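Local coordinates for protein beta-N-acetylhexosaminidase (Arthrobacter aurescens, PDB 3RCN) that probably hydrolyses terminal non-reducing N-acetyl-hexosamine residues from N-acetyl-beta-D-hexosaminides, as a glycoside hydrolase of family 20, at residues 41-45 against 98-103; 184-189 against 296-301; 426-432 against 474-480. All blocks are in the same frame, centred on the assembly; numbering follows the deposited sequence.

The three contacts follow one another along the chain without touching. Contact 1 belongs to the N-terminal alpha/beta domain, whereas contacts 2 and 3 both belong to the catalytic barrel domain, on opposite sides of the chain's centre and about 37 Å apart between centres. Contacts 1 and 3 are buried pairings of nearly parallel helices, closed around small alanines; contact 1 relies mainly on aromatic and aliphatic packing, with one glutamine amide against the indole, while contact 3 adds polar bonds at each end. Contact 2 is only partly buried and sets a loop against a helix, so its chemistry is graded: selenium and aliphatic carbons inside, a carboxylate, amide and guanidinium toward the surface.

Contact 1 (41-45 against 98-103); sequences PRRWL and AFYGAQ. With SO4 (sulfate ion), chain I.
Pro41 lies beside Phe99 (CA to CA 5.3 Å) and Leu45 beside Ala102, on two helix segments that run in nearly the same direction, crossing at -23° with their axes 9.6 Å apart. They are parts of helices 39-53 and 95-109, the paired helices of the alpha/beta domain that precedes the barrel in family 20 hexosaminidases. Trp44 dominates the interface. Its CG is anti to the backbone N (chi1 176°), which carries the indole across to the second helix, where Phe99 meets it in a T-shaped, edge-to-face pair: Phe99 CE1 stands over the indole face, 3.6 Å from Trp44 CD2, with the planes 60° apart. Small residues suit the places beside this bulk. Ala102 CB touches the indole edge at Trp44 CZ3 (3.8 Å) and also receives Leu45 CD1 (4.0 Å), while Ala98 CB fits against the ring of Pro41 at CG (3.9 Å). The amide of Gln103 crosses the far end of the indole. Helix 154-166 of the barrel domain closes over Trp44, Phe99 and Gln103, so the pair also forms part of the seam between domains. Arg43 turns elsewhere, forming a salt bridge with Asp56 of the second subunit; its NH1 and NH2 each make a weak hydrogen bond of 3.3 Å to O3 of a sulfate probably from the crystallisation liquor.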
loop_
_atom_site.group_PDB
_atom_site.type_symbol
_atom_site.label_atom_id
_atom_site.label_comp_id
_atom_site.label_asym_id
_atom_site.label_seq_id
_atom_site.Cartn_x
_atom_site.Cartn_y
_atom_site.Cartn_z
ATOM N N PRO A 41 5.047 -11.370 20.570
ATOM C CA PRO A 41 4.832 -9.923 20.645
ATOM C C PRO A 41 6.135 -9.116 20.762
ATOM O O PRO A 41 6.174 -7.976 20.279
ATOM C CB PRO A 41 3.990 -9.770 21.902
ATOM C CG PRO A 41 3.206 -11.044 21.955
ATOM C CD PRO A 41 4.167 -12.106 21.491
ATOM N N ARG A 42 7.171 -9.674 21.388
ATOM C CA ARG A 42 8.448 -8.971 21.472
ATOM C C ARG A 42 8.986 -8.692 20.063
ATOM O O ARG A 42 9.473 -7.596 19.775
ATOM C CB ARG A 42 9.475 -9.758 22.282
ATOM C CG ARG A 42 10.853 -9.086 22.343
ATOM C CD ARG A 42 11.968 -10.097 22.205
ATOM N NE ARG A 42 12.626 -10.384 23.476
ATOM C CZ ARG A 42 13.188 -11.552 23.785
ATOM N NH1 ARG A 42 13.165 -12.558 22.917
ATOM N NH2 ARG A 42 13.766 -11.723 24.968
ATOM N N ARG A 43 8.889 -9.692 19.189
ATOM C CA ARG A 43 9.331 -9.547 17.805
ATOM C C ARG A 43 8.573 -8.440 17.078
ATOM O O ARG A 43 9.176 -7.612 16.395
ATOM C CB ARG A 43 9.208 -10.875 17.048
ATOM C CG ARG A 43 10.187 -11.943 17.520
ATOM C CD ARG A 43 10.129 -13.211 16.668
ATOM N NE ARG A 43 8.891 -13.947 16.885
ATOM C CZ ARG A 43 8.793 -15.013 17.670
ATOM N NH1 ARG A 43 9.864 -15.484 18.302
ATOM N NH2 ARG A 43 7.631 -15.616 17.814
ATOM N N TRP A 44 7.255 -8.411 17.232
ATOM C CA TRP A 44 6.458 -7.399 16.559
ATOM C C TRP A 44 6.826 -5.987 17.017
ATOM O O TRP A 44 6.974 -5.083 16.197
ATOM C CB TRP A 44 4.963 -7.626 16.748
ATOM C CG TRP A 44 4.196 -6.531 16.134
ATOM C CD1 TRP A 44 3.809 -6.430 14.832
ATOM C CD2 TRP A 44 3.767 -5.332 16.776
ATOM N NE1 TRP A 44 3.140 -5.251 14.629
ATOM C CE2 TRP A 44 3.110 -4.554 15.807
ATOM C CE3 TRP A 44 3.872 -4.842 18.077
ATOM C CZ2 TRP A 44 2.563 -3.309 16.100
ATOM C CZ3 TRP A 44 3.326 -3.608 18.364
ATOM C CH2 TRP A 44 2.683 -2.855 17.382
ATOM N N LEU A 45 6.957 -5.798 18.324
ATOM C CA LEU A 45 7.326 -4.500 18.885
ATOM C C LEU A 45 8.703 -4.052 18.390
ATOM O O LEU A 45 8.888 -2.913 17.920
ATOM C CB LEU A 45 7.330 -4.577 20.407
ATOM C CG LEU A 45 7.491 -3.250 21.134
ATOM C CD1 LEU A 45 6.332 -2.328 20.773
ATOM C CD2 LEU A 45 7.559 -3.493 22.634
ATOM N N ALA A 98 -0.218 -9.249 25.567
ATOM C CA ALA A 98 1.042 -8.529 25.468
ATOM C C ALA A 98 1.045 -7.661 24.214
ATOM O O ALA A 98 1.567 -6.554 24.212
ATOM C CB ALA A 98 2.209 -9.510 25.439
ATOM N N PHE A 99 0.449 -8.177 23.147
ATOM C CA PHE A 99 0.376 -7.446 21.901
ATOM C C PHE A 99 -0.409 -6.163 22.119
ATOM O O PHE A 99 0.034 -5.086 21.731
ATOM C CB PHE A 99 -0.280 -8.308 20.810
ATOM C CG PHE A 99 -0.419 -7.608 19.494
ATOM C CD1 PHE A 99 0.670 -7.486 18.639
ATOM C CD2 PHE A 99 -1.632 -7.056 19.109
ATOM C CE1 PHE A 99 0.549 -6.830 17.414
ATOM C CE2 PHE A 99 -1.762 -6.395 17.885
ATOM C CZ PHE A 99 -0.672 -6.288 17.036
ATOM N N TYR A 100 -1.578 -6.275 22.745
ATOM C CA TYR A 100 -2.425 -5.107 22.959
ATOM C C TYR A 100 -1.750 -4.097 23.889
ATOM O O TYR A 100 -1.901 -2.889 23.717
ATOM C CB TYR A 100 -3.821 -5.521 23.440
ATOM C CG TYR A 100 -4.555 -6.329 22.396
ATOM C CD1 TYR A 100 -4.470 -5.987 21.046
ATOM C CD2 TYR A 100 -5.290 -7.458 22.740
ATOM C CE1 TYR A 100 -5.129 -6.726 20.059
ATOM C CE2 TYR A 100 -5.949 -8.223 21.753
ATOM C CZ TYR A 100 -5.853 -7.845 20.420
ATOM O OH TYR A 100 -6.487 -8.573 19.452
ATOM N N GLY A 101 -0.980 -4.592 24.851
ATOM C CA GLY A 101 -0.222 -3.716 25.720
ATOM C C GLY A 101 0.758 -2.893 24.898
ATOM O O GLY A 101 0.850 -1.687 25.070
ATOM N N ALA A 102 1.480 -3.570 24.007
ATOM C CA ALA A 102 2.381 -2.953 23.050
ATOM C C ALA A 102 1.720 -1.825 22.272
ATOM O O ALA A 102 2.317 -0.757 22.100
ATOM C CB ALA A 102 2.933 -4.001 22.081
ATOM N N GLN A 103 0.501 -2.054 21.794
ATOM C CA GLN A 103 -0.210 -1.010 21.056
ATOM C C GLN A 103 -0.467 0.184 21.954
ATOM O O GLN A 103 -0.239 1.323 21.565
ATOM C CB GLN A 103 -1.521 -1.521 20.473
ATOM C CG GLN A 103 -1.336 -2.674 19.517
ATOM C CD GLN A 103 -0.914 -2.243 18.127
ATOM O OE1 GLN A 103 -0.857 -1.056 17.813
ATOM N NE2 GLN A 103 -0.625 -3.217 17.280
HETATM S S SO4 I . 9.816 -18.433 20.333
HETATM O O1 SO4 I . 10.522 -18.851 19.122
HETATM O O2 SO4 I . 10.556 -17.356 20.990
HETATM O O3 SO4 I . 8.468 -17.986 19.990
HETATM O O4 SO4 I . 9.717 -19.563 21.250
#

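Contact 2 (184-189 against 296-301); sequences MQINRY and NVLDEV
The guanidinium of Arg188 and the side-chain amide of Asn296 lie face to face, their planes only 12° apart, with Asn296 OD1 over the centre of the guanidinium, 3.8 Å from Arg188 CZ. Tyr189 has Arg188 CG over one face, toward the rim, and Val297 CG2 at its edge, 4.2 Å from Tyr189 CD2; Phe293 stacks on the ring and Tyr257 meets it edge to face. Asn296 has a second task, since its ND2 donates to Tyr189 OH (3.0 Å) almost straight, at 166°, and close to its own amide plane. One short polar side chain thus serves two neighbours.

Glu300 reaches out from the next turn of the helix with its chain extended beyond CG, and its carboxylate grips two successive backbone N-H groups: OE1 takes Asn187 N at 2.9 Å and OE2 takes Arg188 N at 3.3 Å, each through its syn lone pair. Gln223 NE2 also donates to OE1. A glutamate suits this place because its two oxygens match the spacing of adjacent amides, and the grip should help to fix the orientation of the loop. Deeper in, the contact becomes apolar: Ile186 CD1 approaches Val297 CG1 (4.3 Å), and the selenium of selenomethionine Met184 lies 3.9 Å from Val301 CG2.

Asn187 and Arg188 are the two central residues of a type I beta turn, closed by a weak bond from Tyr189 N to Ile186 O. Through it, the loop following strand 181-182 is clasped to helix 288-304, which leads into strand 309-313 of the TIM-barrel catalytic domain.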
loop_
_atom_site.group_PDB
_atom_site.type_symbol
_atom_site.label_atom_id
_atom_site.label_comp_id
_atom_site.label_asym_id
_atom_site.label_seq_id
_atom_site.Cartn_x
_atom_site.Cartn_y
_atom_site.Cartn_z
HETATM N N MSE A 184 -10.075 -15.832 -5.087
HETATM C CA MSE A 184 -9.184 -16.835 -4.532
HETATM C C MSE A 184 -8.781 -17.917 -5.530
HETATM O O MSE A 184 -9.619 -18.607 -6.105
HETATM C CB MSE A 184 -9.778 -17.449 -3.271
HETATM C CG MSE A 184 -8.805 -18.388 -2.602
HETATM SE SE MSE A 184 -9.633 -19.519 -1.252
HETATM C CE MSE A 184 -8.050 -20.567 -0.784
ATOM N N GLN A 185 -7.483 -18.058 -5.726
ATOM C CA GLN A 185 -6.964 -19.046 -6.649
ATOM C C GLN A 185 -7.175 -20.451 -6.092
ATOM O O GLN A 185 -6.804 -20.738 -4.948
ATOM C CB GLN A 185 -5.488 -18.783 -6.895
ATOM C CG GLN A 185 -4.726 -19.940 -7.479
ATOM C CD GLN A 185 -3.235 -19.649 -7.528
ATOM O OE1 GLN A 185 -2.680 -19.364 -8.601
ATOM N NE2 GLN A 185 -2.576 -19.704 -6.360
ATOM N N ILE A 186 -7.805 -21.305 -6.901
ATOM C CA ILE A 186 -8.033 -22.703 -6.550
ATOM C C ILE A 186 -7.329 -23.570 -7.584
ATOM O O ILE A 186 -7.578 -23.455 -8.785
ATOM C CB ILE A 186 -9.528 -23.070 -6.543
ATOM C CG1 ILE A 186 -10.319 -22.180 -5.589
ATOM C CG2 ILE A 186 -9.708 -24.509 -6.128
ATOM C CD1 ILE A 186 -9.969 -22.385 -4.143
ATOM N N ASN A 187 -6.442 -24.430 -7.107
ATOM C CA ASN A 187 -5.577 -25.217 -7.972
ATOM C C ASN A 187 -6.337 -26.189 -8.870
ATOM O O ASN A 187 -5.953 -26.412 -10.012
ATOM C CB ASN A 187 -4.531 -25.975 -7.137
ATOM C CG ASN A 187 -3.535 -25.043 -6.428
ATOM O OD1 ASN A 187 -3.177 -23.964 -6.934
ATOM N ND2 ASN A 187 -3.083 -25.466 -5.247
ATOM N N ARG A 188 -7.419 -26.765 -8.357
ATOM C CA ARG A 188 -8.165 -27.751 -9.123
ATOM C C ARG A 188 -9.033 -27.099 -10.185
ATOM O O ARG A 188 -9.338 -27.706 -11.211
ATOM C CB ARG A 188 -9.024 -28.618 -8.198
ATOM C CG ARG A 188 -9.816 -29.706 -8.910
ATOM C CD ARG A 188 -10.760 -30.388 -7.942
ATOM N NE ARG A 188 -10.024 -31.027 -6.856
ATOM C CZ ARG A 188 -10.003 -32.338 -6.633
ATOM N NH1 ARG A 188 -10.701 -33.166 -7.409
ATOM N NH2 ARG A 188 -9.291 -32.817 -5.623
ATOM N N TYR A 189 -9.427 -25.857 -9.938
ATOM C CA TYR A 189 -10.373 -25.173 -10.812
ATOM C C TYR A 189 -9.821 -23.834 -11.321
ATOM O O TYR A 189 -10.323 -22.770 -10.945
ATOM C CB TYR A 189 -11.693 -24.950 -10.070
ATOM C CG TYR A 189 -12.398 -26.225 -9.628
ATOM C CD1 TYR A 189 -12.618 -27.270 -10.521
ATOM C CD2 TYR A 189 -12.845 -26.379 -8.316
ATOM C CE1 TYR A 189 -13.262 -28.426 -10.128
ATOM C CE2 TYR A 189 -13.485 -27.528 -7.915
ATOM C CZ TYR A 189 -13.698 -28.552 -8.823
ATOM O OH TYR A 189 -14.348 -29.702 -8.426
ATOM N N ASN A 296 -14.602 -29.525 -2.913
ATOM C CA ASN A 296 -13.238 -29.373 -3.416
ATOM C C ASN A 296 -12.665 -27.968 -3.162
ATOM O O ASN A 296 -11.495 -27.822 -2.815
ATOM C CB ASN A 296 -13.160 -29.756 -4.891
ATOM C CG ASN A 296 -13.310 -31.253 -5.103
ATOM O OD1 ASN A 296 -12.923 -32.048 -4.249
ATOM N ND2 ASN A 296 -13.878 -31.643 -6.237
ATOM N N VAL A 297 -13.499 -26.943 -3.316
ATOM C CA VAL A 297 -13.081 -25.590 -3.001
ATOM C C VAL A 297 -12.803 -25.484 -1.509
ATOM O O VAL A 297 -11.782 -24.931 -1.097
ATOM C CB VAL A 297 -14.149 -24.552 -3.405
ATOM C CG1 VAL A 297 -13.907 -23.240 -2.702
ATOM C CG2 VAL A 297 -14.176 -24.363 -4.912
ATOM N N LEU A 298 -13.693 -26.033 -0.690
ATOM C CA LEU A 298 -13.531 -25.858 0.749
ATOM C C LEU A 298 -12.364 -26.676 1.297
ATOM O O LEU A 298 -11.885 -26.412 2.399
ATOM C CB LEU A 298 -14.812 -26.184 1.505
ATOM C CG LEU A 298 -15.987 -25.221 1.353
ATOM C CD1 LEU A 298 -17.231 -25.856 1.967
ATOM C CD2 LEU A 298 -15.699 -23.868 1.977
ATOM N N ASP A 299 -11.916 -27.660 0.521
ATOM C CA ASP A 299 -10.733 -28.441 0.870
ATOM C C ASP A 299 -9.499 -27.563 0.771
ATOM O O ASP A 299 -8.624 -27.615 1.628
ATOM C CB ASP A 299 -10.553 -29.626 -0.076
ATOM C CG ASP A 299 -11.465 -30.792 0.251
ATOM O OD1 ASP A 299 -11.926 -30.887 1.409
ATOM O OD2 ASP A 299 -11.716 -31.620 -0.652
ATOM N N GLU A 300 -9.412 -26.761 -0.282
ATOM C CA GLU A 300 -8.270 -25.863 -0.399
ATOM C C GLU A 300 -8.369 -24.708 0.588
ATOM O O GLU A 300 -7.375 -24.353 1.216
ATOM C CB GLU A 300 -8.062 -25.392 -1.841
ATOM C CG GLU A 300 -7.762 -26.572 -2.759
ATOM C CD GLU A 300 -7.295 -26.171 -4.142
ATOM O OE1 GLU A 300 -6.531 -25.180 -4.257
ATOM O OE2 GLU A 300 -7.685 -26.862 -5.117
ATOM N N VAL A 301 -9.564 -24.149 0.757
ATOM C CA VAL A 301 -9.746 -23.065 1.720
ATOM C C VAL A 301 -9.209 -23.467 3.082
ATOM O O VAL A 301 -8.491 -22.717 3.736
ATOM C CB VAL A 301 -11.220 -22.709 1.910
ATOM C CG1 VAL A 301 -11.393 -21.778 3.121
ATOM C CG2 VAL A 301 -11.789 -22.099 0.648
#

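Contact 3 (426-432 against 474-480); sequences TTLQAVY and RLSAISE
Two nearly parallel helices of the TIM-barrel catalytic domain meet here, the short helix 428-432 and the start of helix 474-483, with Leu428 beside Arg474 and Tyr432 beside Ala477. The segment axes approach to 8.7 Å and cross at -18°. Ala477 makes this closeness possible: Ala477 CB is touched by Leu428 CD1 and by Tyr432 CD1, each at 3.8 Å. The short helix is N-capped by Thr427, whose OG1 accepts from Ala430 N (3.1 Å).

Polar groups close both ends. Arg474 bends at chi3, bringing its guanidinium beside Thr426, and NH1 makes a weak hydrogen bond of 3.1 Å to Thr426 O; NH1 also bonds His410 O, its stronger partner, and NH2 bonds Ala470 O, so the long arginine ties three backbone carbonyls together. At the other end the Tyr432 ring, stacked on Phe494 and in cation-pi contact with Arg489, points its hydroxyl at Glu480. That buried carboxylate is well provided for, OE1 accepting from Ala13 N and OE2 pairing with Arg497. The Tyr432 OH donates to Glu480 OE2 at 2.7 Å, meeting the oxygen on its anti side and 20° out of the carboxylate plane.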
loop_
_atom_site.group_PDB
_atom_site.type_symbol
_atom_site.label_atom_id
_atom_site.label_comp_id
_atom_site.label_asym_id
_atom_site.label_seq_id
_atom_site.Cartn_x
_atom_site.Cartn_y
_atom_site.Cartn_z
ATOM N N THR A 426 -25.424 7.113 8.640
ATOM C CA THR A 426 -24.825 6.488 9.805
ATOM C C THR A 426 -23.630 7.327 10.215
ATOM O O THR A 426 -22.577 7.292 9.563
ATOM C CB THR A 426 -24.305 5.092 9.445
ATOM O OG1 THR A 426 -25.337 4.338 8.786
ATOM C CG2 THR A 426 -23.796 4.366 10.695
ATOM N N THR A 427 -23.747 8.011 11.344
ATOM C CA THR A 427 -22.772 9.043 11.641
ATOM C C THR A 427 -21.768 8.554 12.663
ATOM O O THR A 427 -21.913 7.469 13.231
ATOM C CB THR A 427 -23.459 10.302 12.197
ATOM O OG1 THR A 427 -24.041 10.001 13.471
ATOM C CG2 THR A 427 -24.549 10.775 11.251
ATOM N N LEU A 428 -20.777 9.393 12.933
ATOM C CA LEU A 428 -19.746 9.057 13.900
ATOM C C LEU A 428 -20.354 8.889 15.293
ATOM O O LEU A 428 -20.010 7.966 16.023
ATOM C CB LEU A 428 -18.666 10.138 13.921
ATOM C CG LEU A 428 -17.517 9.828 14.871
ATOM C CD1 LEU A 428 -16.802 8.537 14.454
ATOM C CD2 LEU A 428 -16.561 10.997 14.890
ATOM N N GLN A 429 -21.262 9.788 15.656
ATOM C CA GLN A 429 -21.851 9.764 16.983
ATOM C C GLN A 429 -22.842 8.603 17.112
ATOM O O GLN A 429 -22.835 7.882 18.106
ATOM C CB GLN A 429 -22.519 11.104 17.285
ATOM C CG GLN A 429 -23.191 11.199 18.645
ATOM C CD GLN A 429 -23.925 12.524 18.828
ATOM O OE1 GLN A 429 -24.486 12.791 19.882
ATOM N NE2 GLN A 429 -23.921 13.358 17.792
ATOM N N ALA A 430 -23.677 8.413 16.096
ATOM C CA ALA A 430 -24.649 7.330 16.109
ATOM C C ALA A 430 -23.957 5.988 16.342
ATOM O O ALA A 430 -24.361 5.200 17.188
ATOM C CB ALA A 430 -25.441 7.314 14.808
ATOM N N VAL A 431 -22.899 5.750 15.581
ATOM C CA VAL A 431 -22.133 4.520 15.654
ATOM C C VAL A 431 -21.447 4.364 17.015
ATOM O O VAL A 431 -21.207 3.245 17.470
ATOM C CB VAL A 431 -21.080 4.502 14.515
ATOM C CG1 VAL A 431 -19.756 3.926 14.980
ATOM C CG2 VAL A 431 -21.620 3.768 13.306
ATOM N N TYR A 432 -21.122 5.485 17.657
ATOM C CA TYR A 432 -20.412 5.435 18.930
ATOM C C TYR A 432 -21.360 5.104 20.057
ATOM O O TYR A 432 -20.950 4.611 21.107
ATOM C CB TYR A 432 -19.731 6.759 19.239
ATOM C CG TYR A 432 -18.926 6.748 20.533
ATOM C CD1 TYR A 432 -17.743 6.015 20.632
ATOM C CD2 TYR A 432 -19.332 7.489 21.645
ATOM C CE1 TYR A 432 -16.994 6.008 21.805
ATOM C CE2 TYR A 432 -18.592 7.485 22.824
ATOM C CZ TYR A 432 -17.422 6.745 22.892
ATOM O OH TYR A 432 -16.680 6.729 24.047
ATOM N N ARG A 474 -15.235 6.411 11.627
ATOM C CA ARG A 474 -16.232 5.551 12.285
ATOM C C ARG A 474 -15.673 4.284 12.924
ATOM O O ARG A 474 -16.015 3.964 14.048
ATOM C CB ARG A 474 -17.360 5.184 11.321
ATOM C CG ARG A 474 -18.273 6.348 11.042
ATOM C CD ARG A 474 -19.380 5.946 10.113
ATOM N NE ARG A 474 -18.890 5.657 8.776
ATOM C CZ ARG A 474 -19.673 5.311 7.763
ATOM N NH1 ARG A 474 -20.988 5.202 7.934
ATOM N NH2 ARG A 474 -19.142 5.073 6.579
ATOM N N LEU A 475 -14.808 3.577 12.214
ATOM C CA LEU A 475 -14.207 2.354 12.731
ATOM C C LEU A 475 -13.382 2.589 14.015
ATOM O O LEU A 475 -13.152 1.664 14.797
ATOM C CB LEU A 475 -13.343 1.714 11.645
ATOM C CG LEU A 475 -12.917 0.274 11.892
ATOM C CD1 LEU A 475 -14.115 -0.552 12.344
ATOM C CD2 LEU A 475 -12.294 -0.330 10.634
ATOM N N SER A 476 -12.932 3.821 14.234
ATOM C CA SER A 476 -12.212 4.138 15.461
ATOM C C SER A 476 -13.174 4.161 16.644
ATOM O O SER A 476 -12.871 3.630 17.718
ATOM C CB SER A 476 -11.491 5.483 15.353
ATOM O OG SER A 476 -10.504 5.459 14.340
ATOM N N ALA A 477 -14.328 4.790 16.443
ATOM C CA ALA A 477 -15.369 4.834 17.464
ATOM C C ALA A 477 -15.931 3.426 17.749
ATOM O O ALA A 477 -16.146 3.034 18.904
ATOM C CB ALA A 477 -16.469 5.775 17.027
ATOM N N ILE A 478 -16.149 2.670 16.678
ATOM C CA ILE A 478 -16.561 1.278 16.773
ATOM C C ILE A 478 -15.552 0.426 17.549
ATOM O O ILE A 478 -15.941 -0.393 18.375
ATOM C CB ILE A 478 -16.839 0.694 15.368
ATOM C CG1 ILE A 478 -18.202 1.172 14.870
ATOM C CG2 ILE A 478 -16.826 -0.809 15.389
ATOM C CD1 ILE A 478 -18.304 1.320 13.371
ATOM N N SER A 479 -14.261 0.615 17.305
ATOM C CA SER A 479 -13.260 -0.180 18.017
ATOM C C SER A 479 -13.382 0.034 19.523
ATOM O O SER A 479 -13.104 -0.879 20.304
ATOM C CB SER A 479 -11.830 0.128 17.546
ATOM O OG SER A 479 -11.351 1.372 18.050
ATOM N N GLU A 480 -13.798 1.237 19.924
ATOM C CA GLU A 480 -13.987 1.545 21.341
ATOM C C GLU A 480 -15.239 0.855 21.889
ATOM O O GLU A 480 -15.230 0.276 22.978
ATOM C CB GLU A 480 -14.059 3.056 21.578
ATOM C CG GLU A 480 -14.221 3.410 23.046
ATOM C CD GLU A 480 -13.557 4.725 23.444
ATOM O OE1 GLU A 480 -12.337 4.867 23.221
ATOM O OE2 GLU A 480 -14.253 5.606 23.994
#